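Local coordinates for protein putative glycosidase ph117-related (Bacteroides thetaiotaomicron, PDB 5A7V) that probably cleaves beta-linked mannosides as a member of glycoside hydrolase family GH130, and holds mannose units in its pocket, at residues 161-166 against 185-190; 191-196 against 247-252; 72-77 against 103-108. One frame throughout, in Å; residues are numbered along the deposited sequence.

Contact 1 (161-166 against 185-190); sequences YTQWNR and HGPAFA. With BMA (beta-D-mannopyranose), chain C; MAN (alpha-D-mannopyranose), chain D; SO4 (sulfate ion), chain I.
Gln-163 meets Pro-187 with the oxygen end of its amide: OE1 lies 3.4 Å from Pro-187 CG, and the two side chains cross at about a right angle. CG of the glutamine stands anti to its carbonyl carbon (chi1 -57°), and the extended chain beyond carries the amide over to the proline ring. Beside this van der Waals contact, water 1 links the same two strands, donating to Tyr-161 OH and accepting from Gly-186 N, each at 2.8 Å.

The second shell sets these groups. Glu-139 OE2 is hydrogen-bonded to both Tyr-161 OH and Gln-163 NE2, and NE2 has another partner in Gln-135 OE1. In the antiparallel sheet, strand 169-176 runs between strands 157-164 and 183-187, so the contact spans the place of a whole strand, and Leu-138 of helix 136-139 touches both Gln-163 and Pro-187. Next along the chain, Trp-164 faces the ligand pocket. C6 of beta-D-mannopyranose or alpha-D-mannopyranose, two anomers in one place, sits 3.4 or 3.3 Å above its ring centre in a CH-pi arrangement, while Arg-166 N lies over the opposite face. Asn-165 then makes an Asx turn, its OD1 taking the backbone N of His-167 and of Ile-168, as ND2 gives a nearly straight 2.8 Å bond (177°) to O1 of a sulfate.

The amide nitrogen of Gln-163 is thus fixed by two acceptors, whereas its buried OE1 has no polar partner in the model and rests against proline carbons; this orientation is consistent with Glu-139 and Gln-135 having decided which way the amide is turned.

Contact 2 (191-196 against 247-252); sequences KAYDGK and PYVNTD
A left-handed turn following strand 183-187, weakly helical at 192-195, packs here against the end of strand 246-247, with Tyr-193 reaching across to Pro-247 and Val-249. Tyr-193, Asp-194 and Gly-195 all have positive phi, and the turn is closed by bonds from Gly-195 N to Ala-192 O and from Lys-196 N to Tyr-193 O, the longer bonds of a regular helix being weak. From this turn the phenol hydroxyl donates to Pro-247 O at 2.7 Å. The C=O...donor angle is 180°, and the carbonyl oxygen lies in the ring plane at its edge.

Strand 246-247 pairs with strand 235-239 at the margin of its sheet, in a family whose members fold as five-bladed beta-propellers, and the centre of the contact lies about 24 Å from the centre of the chain. Apolar groups flank the single bond. Tyr-193 CE2 is 4.0 Å from Pro-247 CD, which also meets Ala-192 CB at 4.1 Å. Val-249 comes from the opposite direction and sets both methyls obliquely against the phenol end, on one side of the ring plane, CG1 3.9 Å from Tyr-193 CE2 and CG2 3.6 Å from its OH. With chi1 at -55° the ring leaves on the side of the backbone N, which carries it out of the turn along the proline. Thr-246 touches both Ala-192 and Tyr-193.

Contact 3 (72-77 against 103-108); sequences ESNDTF and GHRTSR. With SO4 (sulfate ion), chain G.
Arg-105 packs tightly against Asn-74 and Asp-75, the first over one face of its guanidinium and the second at the edge. NH1 bonds to Asp-75 OD2 at 2.8 Å (163°) in a salt bridge; the oxygen lies near the guanidinium plane and is met on its anti side, somewhat out of the carboxylate plane. Water 2 closes a second path, donating to OD2 and accepting from NH2. Bent at chi2 (89°), the arginine chain turns its flat end beneath the Asn-74 amide, the two planes being 6° apart, nearly parallel. ND2 sits 3.1 Å above the guanidinium, offset toward the rim; as two donors they form no bond, and ND2 instead bonds to Asp-96 O.

Asn-74 and Asp-75 together face Glu-95 as a classic beta bulge at the start of strand 75-84, next to strand 87-95, which separates it from strand 107-114. NH1 has two carboxylate partners, Asp-75 and Glu-95, and Ser-368 OG takes Asp-75 OD1.

The looser side is the loop before Arg-105. Gly-103 lines the mannose pocket, the Arg-105 side chain lying about 7 Å from the sugar, and exposed His-104 points its ring edge at a sulfate, ND1 donating to O4 at 2.8 Å.

In the fold
From the N terminus, contact 3 comes first, drawing 72-77 and 103-108 together round a loop that contains strand 87-95. Contact 1 follows, closing the excursion through strand 169-176, and contact 2 opens immediately after it, enclosing residues 197-246, with strands 205-212 to 235-239. The three are in series; none crosses or encloses another. They tie three successive sheets nonetheless: Trp-164 NE1 of contact 1 probably hydrogen-bonds to Gly-103 O of contact 3, beside the sugar, and Phe-189 packs on Pro-247 to join contacts 1 and 2. Contacts 2 and 3, with centres about 33 Å apart, do not touch.

Contact 1 (161-166 against 185-190)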
loop_
_atom_site.group_PDB
_atom_site.type_symbol
_atom_site.label_atom_id
_atom_site.label_comp_id
_atom_site.label_asym_id
_atom_site.label_seq_id
_atom_site.Cartn_x
_atom_site.Cartn_y
_atom_site.Cartn_z
ATOM N N TYR A 161 -4.160 -8.110 2.131
ATOM C CA TYR A 161 -4.465 -7.969 0.679
ATOM C C TYR A 161 -5.967 -7.966 0.477
ATOM O O TYR A 161 -6.733 -8.189 1.418
ATOM C CB TYR A 161 -3.786 -9.110 -0.096
ATOM C CG TYR A 161 -4.413 -10.483 0.087
ATOM C CD1 TYR A 161 -4.124 -11.262 1.241
ATOM C CD2 TYR A 161 -5.211 -11.004 -0.859
ATOM C CE1 TYR A 161 -4.693 -12.481 1.434
ATOM C CE2 TYR A 161 -5.817 -12.248 -0.714
ATOM C CZ TYR A 161 -5.533 -13.031 0.461
ATOM O OH TYR A 161 -6.059 -14.317 0.579
ATOM N N THR A 162 -6.398 -7.630 -0.758
ATOM C CA THR A 162 -7.800 -7.668 -1.094
ATOM C C THR A 162 -8.183 -8.945 -1.848
ATOM O O THR A 162 -7.534 -9.285 -2.861
ATOM C CB THR A 162 -8.166 -6.485 -2.027
ATOM O OG1 THR A 162 -7.625 -5.291 -1.468
ATOM C CG2 THR A 162 -9.664 -6.365 -2.130
ATOM N N GLN A 163 -9.232 -9.612 -1.383
ATOM C CA GLN A 163 -9.871 -10.685 -2.120
ATOM C C GLN A 163 -10.924 -10.061 -3.030
ATOM O O GLN A 163 -11.772 -9.319 -2.535
ATOM C CB GLN A 163 -10.541 -11.687 -1.138
ATOM C CG GLN A 163 -9.584 -12.279 -0.143
ATOM C CD GLN A 163 -10.305 -13.191 0.814
ATOM O OE1 GLN A 163 -11.205 -12.762 1.560
ATOM N NE2 GLN A 163 -9.898 -14.428 0.850
ATOM N N TRP A 164 -10.919 -10.425 -4.304
ATOM C CA TRP A 164 -11.885 -9.862 -5.226
ATOM C C TRP A 164 -12.573 -10.959 -6.031
ATOM O O TRP A 164 -11.932 -11.692 -6.814
ATOM C CB TRP A 164 -11.231 -8.814 -6.135
ATOM C CG TRP A 164 -12.086 -8.095 -7.149
ATOM C CD1 TRP A 164 -11.740 -7.880 -8.445
ATOM C CD2 TRP A 164 -13.367 -7.479 -6.957
ATOM N NE1 TRP A 164 -12.688 -7.114 -9.071
ATOM C CE2 TRP A 164 -13.709 -6.844 -8.190
ATOM C CE3 TRP A 164 -14.244 -7.340 -5.873
ATOM C CZ2 TRP A 164 -14.887 -6.109 -8.369
ATOM C CZ3 TRP A 164 -15.412 -6.582 -6.054
ATOM C CH2 TRP A 164 -15.722 -5.966 -7.289
ATOM N N ASN A 165 -13.896 -11.038 -5.872
ATOM C CA ASN A 165 -14.744 -12.008 -6.590
ATOM C C ASN A 165 -15.775 -11.365 -7.513
ATOM O O ASN A 165 -16.762 -11.987 -7.893
ATOM C CB ASN A 165 -15.450 -12.933 -5.583
ATOM C CG ASN A 165 -16.433 -12.199 -4.701
ATOM O OD1 ASN A 165 -16.586 -10.966 -4.795
ATOM N ND2 ASN A 165 -17.100 -12.933 -3.832
ATOM N N ARG A 166 -15.535 -10.097 -7.866
ATOM C CA ARG A 166 -16.439 -9.273 -8.701
ATOM C C ARG A 166 -17.734 -8.890 -8.002
ATOM O O ARG A 166 -18.591 -8.251 -8.626
ATOM C CB ARG A 166 -16.693 -9.924 -10.045
ATOM C CG ARG A 166 -15.460 -9.946 -10.923
ATOM C CD ARG A 166 -15.102 -8.604 -11.464
ATOM N NE ARG A 166 -15.901 -8.259 -12.615
ATOM C CZ ARG A 166 -15.703 -8.766 -13.842
ATOM N NH1 ARG A 166 -14.728 -9.693 -14.086
ATOM N NH2 ARG A 166 -16.486 -8.371 -14.826
ATOM N N HIS A 185 -5.687 -17.087 5.501
ATOM C CA HIS A 185 -6.520 -17.127 6.707
ATOM C C HIS A 185 -7.911 -16.551 6.522
ATOM O O HIS A 185 -8.749 -16.652 7.419
ATOM C CB HIS A 185 -5.818 -16.507 7.904
ATOM C CG HIS A 185 -4.687 -17.335 8.400
ATOM N ND1 HIS A 185 -4.852 -18.215 9.437
ATOM C CD2 HIS A 185 -3.403 -17.449 7.998
ATOM C CE1 HIS A 185 -3.718 -18.844 9.652
ATOM N NE2 HIS A 185 -2.814 -18.378 8.817
ATOM N N GLY A 186 -8.178 -15.978 5.364
ATOM C CA GLY A 186 -9.482 -15.391 5.066
ATOM C C GLY A 186 -9.625 -13.932 5.517
ATOM O O GLY A 186 -8.665 -13.300 5.975
ATOM N N PRO A 187 -10.842 -13.402 5.364
ATOM C CA PRO A 187 -11.108 -12.004 5.731
ATOM C C PRO A 187 -10.645 -11.645 7.137
ATOM O O PRO A 187 -10.918 -12.382 8.120
ATOM C CB PRO A 187 -12.626 -11.889 5.542
ATOM C CG PRO A 187 -12.954 -12.906 4.482
ATOM C CD PRO A 187 -12.028 -14.072 4.776
ATOM N N ALA A 188 -9.987 -10.512 7.264
ATOM C CA ALA A 188 -9.520 -10.007 8.552
ATOM C C ALA A 188 -10.646 -9.838 9.543
ATOM O O ALA A 188 -10.424 -10.041 10.754
ATOM C CB ALA A 188 -8.835 -8.662 8.339
ATOM N N PHE A 189 -11.837 -9.498 9.055
ATOM C CA PHE A 189 -12.971 -9.173 9.926
ATOM C C PHE A 189 -14.061 -10.253 9.878
ATOM O O PHE A 189 -15.224 -10.012 10.220
ATOM C CB PHE A 189 -13.540 -7.805 9.586
ATOM C CG PHE A 189 -12.500 -6.730 9.521
ATOM C CD1 PHE A 189 -11.552 -6.580 10.504
ATOM C CD2 PHE A 189 -12.448 -5.858 8.424
ATOM C CE1 PHE A 189 -10.562 -5.595 10.422
ATOM C CE2 PHE A 189 -11.493 -4.875 8.361
ATOM C CZ PHE A 189 -10.558 -4.714 9.356
ATOM N N ALA A 190 -13.676 -11.481 9.490
ATOM C CA ALA A 190 -14.666 -12.572 9.452
ATOM C C ALA A 190 -15.326 -12.892 10.798
ATOM O O ALA A 190 -16.514 -13.151 10.872
ATOM C CB ALA A 190 -14.030 -13.847 8.919
HETATM C C1 BMA C . -11.364 -0.925 -7.661
HETATM C C2 BMA C . -9.846 -0.864 -7.862
HETATM C C3 BMA C . -9.397 -2.113 -8.586
HETATM C C4 BMA C . -9.881 -3.348 -7.851
HETATM C C5 BMA C . -11.363 -3.241 -7.475
HETATM C C6 BMA C . -11.832 -4.385 -6.596
HETATM O O1 BMA C . -11.954 0.206 -7.041
HETATM O O2 BMA C . -9.172 -0.823 -6.596
HETATM O O3 BMA C . -7.935 -2.164 -8.792
HETATM O O4 BMA C . -9.669 -4.470 -8.722
HETATM O O5 BMA C . -11.684 -2.011 -6.785
HETATM O O6 BMA C . -11.098 -4.486 -5.372
HETATM C C1 MAN D . -11.459 -1.060 -7.592
HETATM C C2 MAN D . -10.022 -0.755 -7.581
HETATM C C3 MAN D . -9.396 -1.886 -8.365
HETATM C C4 MAN D . -9.768 -3.279 -7.872
HETATM C C5 MAN D . -11.263 -3.405 -7.642
HETATM C C6 MAN D . -11.620 -4.552 -6.721
HETATM O O1 MAN D . -12.135 -0.879 -8.778
HETATM O O2 MAN D . -9.450 -0.795 -6.279
HETATM O O3 MAN D . -7.962 -1.832 -8.373
HETATM O O4 MAN D . -9.376 -4.261 -8.848
HETATM O O5 MAN D . -11.801 -2.255 -7.021
HETATM O O6 MAN D . -11.002 -4.449 -5.434
HETATM S S SO4 I . -20.181 -12.668 -1.835
HETATM O O1 SO4 I . -19.046 -11.778 -2.118
HETATM O O2 SO4 I . -19.758 -14.092 -1.972
HETATM O O3 SO4 I . -21.286 -12.348 -2.784
HETATM O O4 SO4 I . -20.648 -12.529 -0.433
HETATM O O HOH W 1 -6.640 -15.018 3.188
#

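Contact 2 (191-196 against 247-252)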
loop_
_atom_site.group_PDB
_atom_site.type_symbol
_atom_site.label_atom_id
_atom_site.label_comp_id
_atom_site.label_asym_id
_atom_site.label_seq_id
_atom_site.Cartn_x
_atom_site.Cartn_y
_atom_site.Cartn_z
ATOM N N LYS A 191 -14.510 -12.912 11.840
ATOM C CA LYS A 191 -14.951 -13.485 13.128
ATOM C C LYS A 191 -15.554 -12.454 14.101
ATOM O O LYS A 191 -16.465 -12.794 14.873
ATOM C CB LYS A 191 -13.726 -14.130 13.793
ATOM C CG LYS A 191 -13.934 -14.904 15.079
ATOM C CD LYS A 191 -12.659 -15.656 15.491
ATOM C CE LYS A 191 -11.733 -14.858 16.402
ATOM N NZ LYS A 191 -11.192 -15.759 17.463
ATOM N N ALA A 192 -14.995 -11.240 14.114
ATOM C CA ALA A 192 -15.348 -10.268 15.149
ATOM C C ALA A 192 -16.851 -9.953 15.178
ATOM O O ALA A 192 -17.532 -9.960 14.160
ATOM C CB ALA A 192 -14.555 -8.971 14.920
ATOM N N TYR A 193 -17.367 -9.648 16.361
ATOM C CA TYR A 193 -18.744 -9.208 16.523
ATOM C C TYR A 193 -19.728 -10.201 15.870
ATOM O O TYR A 193 -20.637 -9.800 15.144
ATOM C CB TYR A 193 -18.938 -7.784 15.990
ATOM C CG TYR A 193 -17.997 -6.748 16.606
ATOM C CD1 TYR A 193 -18.082 -6.393 17.948
ATOM C CD2 TYR A 193 -17.034 -6.111 15.848
ATOM C CE1 TYR A 193 -17.204 -5.461 18.502
ATOM C CE2 TYR A 193 -16.151 -5.197 16.400
ATOM C CZ TYR A 193 -16.237 -4.840 17.698
ATOM O OH TYR A 193 -15.332 -3.906 18.192
ATOM N N ASP A 194 -19.494 -11.507 16.086
ATOM C CA ASP A 194 -20.365 -12.571 15.581
ATOM C C ASP A 194 -20.528 -12.484 14.055
ATOM O O ASP A 194 -21.615 -12.705 13.510
ATOM C CB ASP A 194 -21.735 -12.534 16.299
ATOM C CG ASP A 194 -22.558 -13.780 16.077
ATOM O OD1 ASP A 194 -21.977 -14.873 15.926
ATOM O OD2 ASP A 194 -23.810 -13.673 16.052
ATOM N N GLY A 195 -19.439 -12.125 13.374
ATOM C CA GLY A 195 -19.429 -12.041 11.918
ATOM C C GLY A 195 -20.050 -10.824 11.297
ATOM O O GLY A 195 -20.277 -10.817 10.089
ATOM N N LYS A 196 -20.296 -9.785 12.082
ATOM C CA LYS A 196 -20.967 -8.565 11.550
ATOM C C LYS A 196 -20.363 -8.030 10.255
ATOM O O LYS A 196 -21.110 -7.592 9.366
ATOM C CB LYS A 196 -20.975 -7.469 12.631
ATOM C CG LYS A 196 -21.582 -6.093 12.276
ATOM C CD LYS A 196 -21.626 -5.235 13.541
ATOM C CE LYS A 196 -22.125 -3.824 13.333
ATOM N NZ LYS A 196 -23.454 -3.802 12.699
ATOM N N PRO A 247 -12.352 -4.587 14.555
ATOM C CA PRO A 247 -12.398 -3.147 14.322
ATOM C C PRO A 247 -12.814 -2.347 15.537
ATOM O O PRO A 247 -13.595 -2.837 16.359
ATOM C CB PRO A 247 -13.425 -2.987 13.200
ATOM C CG PRO A 247 -13.552 -4.294 12.554
ATOM C CD PRO A 247 -13.265 -5.315 13.662
ATOM N N TYR A 248 -12.292 -1.115 15.624
ATOM C CA TYR A 248 -12.788 -0.156 16.609
ATOM C C TYR A 248 -14.168 0.339 16.130
ATOM O O TYR A 248 -14.318 0.735 14.963
ATOM C CB TYR A 248 -11.866 1.046 16.791
ATOM C CG TYR A 248 -10.632 0.825 17.613
ATOM C CD1 TYR A 248 -9.495 0.295 17.038
ATOM C CD2 TYR A 248 -10.585 1.177 18.949
ATOM C CE1 TYR A 248 -8.321 0.067 17.776
ATOM C CE2 TYR A 248 -9.425 0.972 19.697
ATOM C CZ TYR A 248 -8.295 0.401 19.105
ATOM O OH TYR A 248 -7.113 0.243 19.810
ATOM N N VAL A 249 -15.127 0.381 17.044
ATOM C CA VAL A 249 -16.481 0.739 16.725
ATOM C C VAL A 249 -16.989 1.827 17.661
ATOM O O VAL A 249 -16.469 2.065 18.753
ATOM C CB VAL A 249 -17.457 -0.483 16.733
ATOM C CG1 VAL A 249 -17.052 -1.486 15.666
ATOM C CG2 VAL A 249 -17.581 -1.126 18.109
ATOM N N ASN A 250 -18.006 2.509 17.157
ATOM C CA ASN A 250 -18.734 3.559 17.891
ATOM C C ASN A 250 -19.752 2.960 18.867
ATOM O O ASN A 250 -19.974 1.738 18.880
ATOM C CB ASN A 250 -19.464 4.430 16.880
ATOM C CG ASN A 250 -18.521 5.342 16.117
ATOM O OD1 ASN A 250 -17.645 5.983 16.708
ATOM N ND2 ASN A 250 -18.699 5.417 14.798
ATOM N N THR A 251 -20.384 3.809 19.668
ATOM C CA THR A 251 -21.416 3.409 20.627
ATOM C C THR A 251 -22.469 2.504 19.985
ATOM O O THR A 251 -22.883 1.523 20.586
ATOM C CB THR A 251 -22.066 4.672 21.239
ATOM O OG1 THR A 251 -21.023 5.572 21.651
ATOM C CG2 THR A 251 -22.977 4.351 22.429
ATOM N N ASP A 252 -22.875 2.823 18.747
ATOM C CA ASP A 252 -23.947 2.081 18.044
ATOM C C ASP A 252 -23.430 0.903 17.225
ATOM O O ASP A 252 -24.203 0.327 16.472
ATOM C CB ASP A 252 -24.776 2.983 17.097
ATOM C CG ASP A 252 -23.987 3.505 15.894
ATOM O OD1 ASP A 252 -22.747 3.307 15.854
ATOM O OD2 ASP A 252 -24.634 4.146 15.009
#

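Contact 3 (72-77 against 103-108)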
loop_
_atom_site.group_PDB
_atom_site.type_symbol
_atom_site.label_atom_id
_atom_site.label_comp_id
_atom_site.label_asym_id
_atom_site.label_seq_id
_atom_site.Cartn_x
_atom_site.Cartn_y
_atom_site.Cartn_z
ATOM N N GLU A 72 1.246 -11.581 -16.234
ATOM C CA GLU A 72 1.768 -10.222 -15.975
ATOM C C GLU A 72 1.897 -9.389 -17.248
ATOM O O GLU A 72 2.750 -8.492 -17.341
ATOM C CB GLU A 72 3.090 -10.301 -15.194
ATOM C CG GLU A 72 4.156 -11.105 -15.906
ATOM C CD GLU A 72 5.506 -11.151 -15.207
ATOM O OE1 GLU A 72 5.673 -10.447 -14.194
ATOM O OE2 GLU A 72 6.406 -11.930 -15.670
ATOM N N SER A 73 1.015 -9.693 -18.195
ATOM C CA SER A 73 1.120 -9.111 -19.500
ATOM C C SER A 73 0.422 -7.759 -19.624
ATOM O O SER A 73 0.733 -7.003 -20.567
ATOM C CB SER A 73 0.554 -10.047 -20.561
ATOM O OG SER A 73 -0.837 -10.284 -20.383
ATOM N N ASN A 74 -0.500 -7.439 -18.726
ATOM C CA ASN A 74 -1.282 -6.195 -18.871
ATOM C C ASN A 74 -0.683 -5.047 -18.073
ATOM O O ASN A 74 -0.350 -4.016 -18.619
ATOM C CB ASN A 74 -2.740 -6.452 -18.503
ATOM C CG ASN A 74 -3.732 -5.888 -19.494
ATOM O OD1 ASN A 74 -3.421 -5.094 -20.383
ATOM N ND2 ASN A 74 -4.966 -6.331 -19.347
ATOM N N ASP A 75 -0.498 -5.256 -16.753
ATOM C CA ASP A 75 -0.153 -4.192 -15.828
ATOM C C ASP A 75 0.515 -4.816 -14.603
ATOM O O ASP A 75 0.107 -5.900 -14.181
ATOM C CB ASP A 75 -1.424 -3.397 -15.447
ATOM C CG ASP A 75 -1.992 -2.574 -16.617
ATOM O OD1 ASP A 75 -1.354 -1.529 -16.973
ATOM O OD2 ASP A 75 -3.019 -3.051 -17.159
ATOM N N THR A 76 1.551 -4.153 -14.085
ATOM C CA THR A 76 2.263 -4.626 -12.892
ATOM C C THR A 76 2.403 -3.416 -11.954
ATOM O O THR A 76 3.038 -2.409 -12.316
ATOM C CB THR A 76 3.657 -5.178 -13.221
ATOM O OG1 THR A 76 4.420 -4.244 -13.986
ATOM C CG2 THR A 76 3.543 -6.467 -13.971
ATOM N N PHE A 77 1.796 -3.454 -10.767
ATOM C CA PHE A 77 1.607 -2.227 -9.975
ATOM C C PHE A 77 1.463 -2.592 -8.495
ATOM O O PHE A 77 1.930 -3.652 -8.071
ATOM C CB PHE A 77 0.484 -1.327 -10.595
ATOM C CG PHE A 77 -0.894 -1.928 -10.691
ATOM C CD1 PHE A 77 -1.171 -2.962 -11.585
ATOM C CD2 PHE A 77 -1.956 -1.424 -9.933
ATOM C CE1 PHE A 77 -2.452 -3.438 -11.730
ATOM C CE2 PHE A 77 -3.240 -1.888 -10.064
ATOM C CZ PHE A 77 -3.498 -2.915 -10.974
ATOM N N GLY A 103 -10.524 -3.588 -12.484
ATOM C CA GLY A 103 -11.096 -4.639 -11.671
ATOM C C GLY A 103 -11.693 -5.818 -12.411
ATOM O O GLY A 103 -12.294 -6.719 -11.796
ATOM N N HIS A 104 -11.540 -5.846 -13.742
ATOM C CA HIS A 104 -12.099 -6.911 -14.568
ATOM C C HIS A 104 -11.081 -7.924 -15.031
ATOM O O HIS A 104 -11.420 -8.798 -15.840
ATOM C CB HIS A 104 -12.832 -6.313 -15.788
ATOM C CG HIS A 104 -14.064 -5.564 -15.419
ATOM N ND1 HIS A 104 -15.027 -5.238 -16.312
ATOM C CD2 HIS A 104 -14.521 -5.146 -14.213
ATOM C CE1 HIS A 104 -16.020 -4.620 -15.698
ATOM N NE2 HIS A 104 -15.701 -4.495 -14.437
ATOM N N ARG A 105 -9.851 -7.839 -14.524
ATOM C CA ARG A 105 -8.826 -8.842 -14.829
ATOM C C ARG A 105 -8.689 -9.788 -13.628
ATOM O O ARG A 105 -9.470 -9.710 -12.669
ATOM C CB ARG A 105 -7.476 -8.140 -15.122
ATOM C CG ARG A 105 -7.517 -7.081 -16.219
ATOM C CD ARG A 105 -7.867 -5.684 -15.715
ATOM N NE ARG A 105 -7.740 -4.734 -16.816
ATOM C CZ ARG A 105 -6.611 -4.227 -17.251
ATOM N NH1 ARG A 105 -5.452 -4.410 -16.619
ATOM N NH2 ARG A 105 -6.619 -3.475 -18.374
ATOM N N THR A 106 -7.713 -10.672 -13.679
ATOM C CA THR A 106 -7.354 -11.469 -12.475
ATOM C C THR A 106 -5.984 -10.979 -11.995
ATOM O O THR A 106 -5.009 -10.914 -12.795
ATOM C CB THR A 106 -7.291 -12.986 -12.797
ATOM O OG1 THR A 106 -8.553 -13.448 -13.269
ATOM C CG2 THR A 106 -6.913 -13.766 -11.531
ATOM N N SER A 107 -5.907 -10.633 -10.707
ATOM C CA SER A 107 -4.678 -10.203 -10.069
ATOM C C SER A 107 -3.995 -11.397 -9.370
ATOM O O SER A 107 -4.633 -12.178 -8.647
ATOM C CB SER A 107 -4.985 -9.119 -9.023
ATOM O OG SER A 107 -5.391 -7.893 -9.684
ATOM N N ARG A 108 -2.699 -11.476 -9.581
ATOM C CA ARG A 108 -1.822 -12.478 -8.970
ATOM C C ARG A 108 -0.540 -11.744 -8.582
ATOM O O ARG A 108 -0.173 -10.747 -9.209
ATOM C CB ARG A 108 -1.521 -13.604 -9.967
ATOM C CG ARG A 108 -2.769 -14.321 -10.466
ATOM C CD ARG A 108 -2.477 -15.423 -11.481
ATOM N NE ARG A 108 -3.676 -16.071 -11.989
ATOM C CZ ARG A 108 -4.368 -15.721 -13.092
ATOM N NH1 ARG A 108 -4.055 -14.588 -13.738
ATOM N NH2 ARG A 108 -5.394 -16.429 -13.497
HETATM S S SO4 G . -14.921 -6.818 -19.389
HETATM O O1 SO4 G . -14.820 -7.754 -18.208
HETATM O O2 SO4 G . -16.299 -6.955 -19.913
HETATM O O3 SO4 G . -13.849 -7.243 -20.316
HETATM O O4 SO4 G . -14.586 -5.350 -19.111
HETATM O O HOH W 2 -4.343 -1.875 -19.237
#